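Local coordinates for protein esterase (uncultured bacterium pCosCE1, PDB 7ATL) that hydrolyses carboxylic esters as a family VIII carboxylesterase of the beta-lactamase clan and also shows promiscuous acyltransferase activity, at residues M78-K83 and P291-L296. Numbering follows the deposited sequence.
Sequences MIEQQK and PATAAL
Beyond CG the chain of Glu80 runs out extended (chi2 -173°), which carries its carboxylate from the last turn of helix 67-80 across to Thr293, in the first turn of helix 291-297. Thr293 meets it with CG2 anti to its own backbone N and OG1 beside that N (chi1 -43°), a setting that turns the hydroxyl to the glutamate. The hydroxyl donates to the carboxylate, OG1 to OE2 at 2.7 Å, and OE2 receives it on its anti lone pair, the one facing away from OE1. Beside this bond CG of Glu80 passes 4.1 Å from the Thr293 methyl CG2, and the two side chains meet at a slant. The CA atoms of Glu80 and Thr293 are 7.6 Å apart, so a long acidic side chain suits one side and a short hydroxyl the other. In the beta-lactamase-like fold of this esterase, the contact ties the C-terminal end of helix 67-80 to the start of a helix more than 200 residues later in the chain. Near the other end of helix 67-80 lie Ser65 and Lys68, consistent with the SxxK motif of the family. OE2 of Glu80 also accepts a hydrogen bond from the backbone N of Gln290, just ahead of Pro291, so one oxygen grips both the threonine and the approach to its helix. Proline suits a first turn, where its missing N-H costs no helical bond. Past Glu80, helix 67-80 stops in a Schellman motif: Gln82 takes positive phi (57°), while Lys83 N returns to Met78 O at 3.0 Å and Gln82 N to Ile79 O at 2.9 Å. On another face of this helix end, the buried Met78 packs its unbranched thioether chain against Val193 and Trp197 of helix 190-199.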
loop_
_atom_site.group_PDB
_atom_site.type_symbol
_atom_site.label_atom_id
_atom_site.label_comp_id
_atom_site.label_asym_id
_atom_site.label_seq_id
_atom_site.Cartn_x
_atom_site.Cartn_y
_atom_site.Cartn_z
ATOM N N MET A 78 -5.406 5.684 -16.790
ATOM C CA MET A 78 -6.665 6.285 -17.299
ATOM C C MET A 78 -6.341 7.731 -17.666
ATOM O O MET A 78 -6.889 8.250 -18.647
ATOM C CB MET A 78 -7.782 6.230 -16.254
ATOM C CG MET A 78 -8.589 4.963 -16.317
ATOM S SD MET A 78 -9.690 4.834 -14.896
ATOM C CE MET A 78 -10.542 3.302 -15.254
ATOM N N ILE A 79 -5.449 8.336 -16.894
ATOM C CA ILE A 79 -5.019 9.746 -17.080
ATOM C C ILE A 79 -4.169 9.851 -18.354
ATOM O O ILE A 79 -4.379 10.805 -19.120
ATOM C CB ILE A 79 -4.296 10.232 -15.814
ATOM C CG1 ILE A 79 -5.306 10.608 -14.727
ATOM C CG2 ILE A 79 -3.348 11.370 -16.134
ATOM C CD1 ILE A 79 -4.759 10.584 -13.326
ATOM N N GLU A 80 -3.265 8.902 -18.588
ATOM C CA GLU A 80 -2.467 8.834 -19.841
ATOM C C GLU A 80 -3.403 8.862 -21.041
ATOM O O GLU A 80 -3.144 9.621 -21.977
ATOM C CB GLU A 80 -1.646 7.556 -19.900
ATOM C CG GLU A 80 -0.248 7.749 -19.398
ATOM C CD GLU A 80 0.602 6.515 -19.617
ATOM O OE1 GLU A 80 0.047 5.409 -19.957
ATOM O OE2 GLU A 80 1.802 6.656 -19.403
ATOM N N GLN A 81 -4.468 8.079 -20.992
ATOM C CA GLN A 81 -5.457 7.976 -22.095
ATOM C C GLN A 81 -6.429 9.160 -22.088
ATOM O O GLN A 81 -7.358 9.169 -22.898
ATOM C CB GLN A 81 -6.295 6.713 -21.916
ATOM C CG GLN A 81 -5.489 5.525 -21.427
ATOM C CD GLN A 81 -5.370 4.488 -22.498
ATOM O OE1 GLN A 81 -5.921 4.654 -23.577
ATOM N NE2 GLN A 81 -4.653 3.424 -22.188
ATOM N N GLN A 82 -6.319 10.069 -21.132
ATOM C CA GLN A 82 -7.220 11.249 -21.053
ATOM C C GLN A 82 -8.681 10.778 -20.976
ATOM O O GLN A 82 -9.513 11.342 -21.684
ATOM C CB GLN A 82 -6.960 12.143 -22.266
ATOM C CG GLN A 82 -5.479 12.356 -22.556
ATOM C CD GLN A 82 -5.257 13.584 -23.409
ATOM O OE1 GLN A 82 -5.354 13.523 -24.645
ATOM N NE2 GLN A 82 -4.986 14.706 -22.743
ATOM N N LYS A 83 -8.956 9.740 -20.183
ATOM C CA LYS A 83 -10.317 9.371 -19.698
ATOM C C LYS A 83 -10.562 10.033 -18.324
ATOM O O LYS A 83 -11.740 10.208 -17.945
ATOM C CB LYS A 83 -10.453 7.845 -19.655
ATOM C CG LYS A 83 -10.451 7.144 -21.008
ATOM C CD LYS A 83 -11.132 5.755 -20.955
ATOM C CE LYS A 83 -10.892 4.869 -22.166
ATOM N NZ LYS A 83 -11.352 5.537 -23.405
ATOM N N PRO A 291 7.409 6.348 -19.812
ATOM C CA PRO A 291 8.486 6.778 -18.910
ATOM C C PRO A 291 8.200 8.122 -18.208
ATOM O O PRO A 291 8.519 8.276 -17.035
ATOM C CB PRO A 291 9.687 6.914 -19.871
ATOM C CG PRO A 291 9.412 5.898 -20.961
ATOM C CD PRO A 291 7.906 5.884 -21.122
ATOM N N ALA A 292 7.624 9.077 -18.946
ATOM C CA ALA A 292 7.302 10.446 -18.465
ATOM C C ALA A 292 6.308 10.376 -17.297
ATOM O O ALA A 292 6.505 11.126 -16.309
ATOM C CB ALA A 292 6.774 11.295 -19.600
ATOM N N THR A 293 5.281 9.532 -17.414
ATOM C CA THR A 293 4.279 9.263 -16.344
ATOM C C THR A 293 4.996 8.674 -15.113
ATOM O O THR A 293 4.791 9.205 -13.988
ATOM C CB THR A 293 3.170 8.338 -16.850
ATOM O OG1 THR A 293 2.799 8.777 -18.151
ATOM C CG2 THR A 293 1.947 8.328 -15.962
ATOM N N ALA A 294 5.825 7.643 -15.307
ATOM C CA ALA A 294 6.650 7.064 -14.231
ATOM C C ALA A 294 7.385 8.194 -13.529
ATOM O O ALA A 294 7.340 8.242 -12.290
ATOM C CB ALA A 294 7.629 6.049 -14.764
ATOM N N ALA A 295 8.057 9.065 -14.284
ATOM C CA ALA A 295 8.862 10.182 -13.716
ATOM C C ALA A 295 7.957 11.138 -12.942
ATOM O O ALA A 295 8.407 11.627 -11.890
ATOM C CB ALA A 295 9.610 10.928 -14.792
ATOM N N LEU A 296 6.771 11.423 -13.485
ATOM C CA LEU A 296 5.734 12.276 -12.848
ATOM C C LEU A 296 5.346 11.675 -11.489
ATOM O O LEU A 296 5.266 12.439 -10.501
ATOM C CB LEU A 296 4.518 12.371 -13.772
ATOM C CG LEU A 296 3.305 13.117 -13.217
ATOM C CD1 LEU A 296 3.669 14.551 -12.866
ATOM C CD2 LEU A 296 2.135 13.090 -14.207
#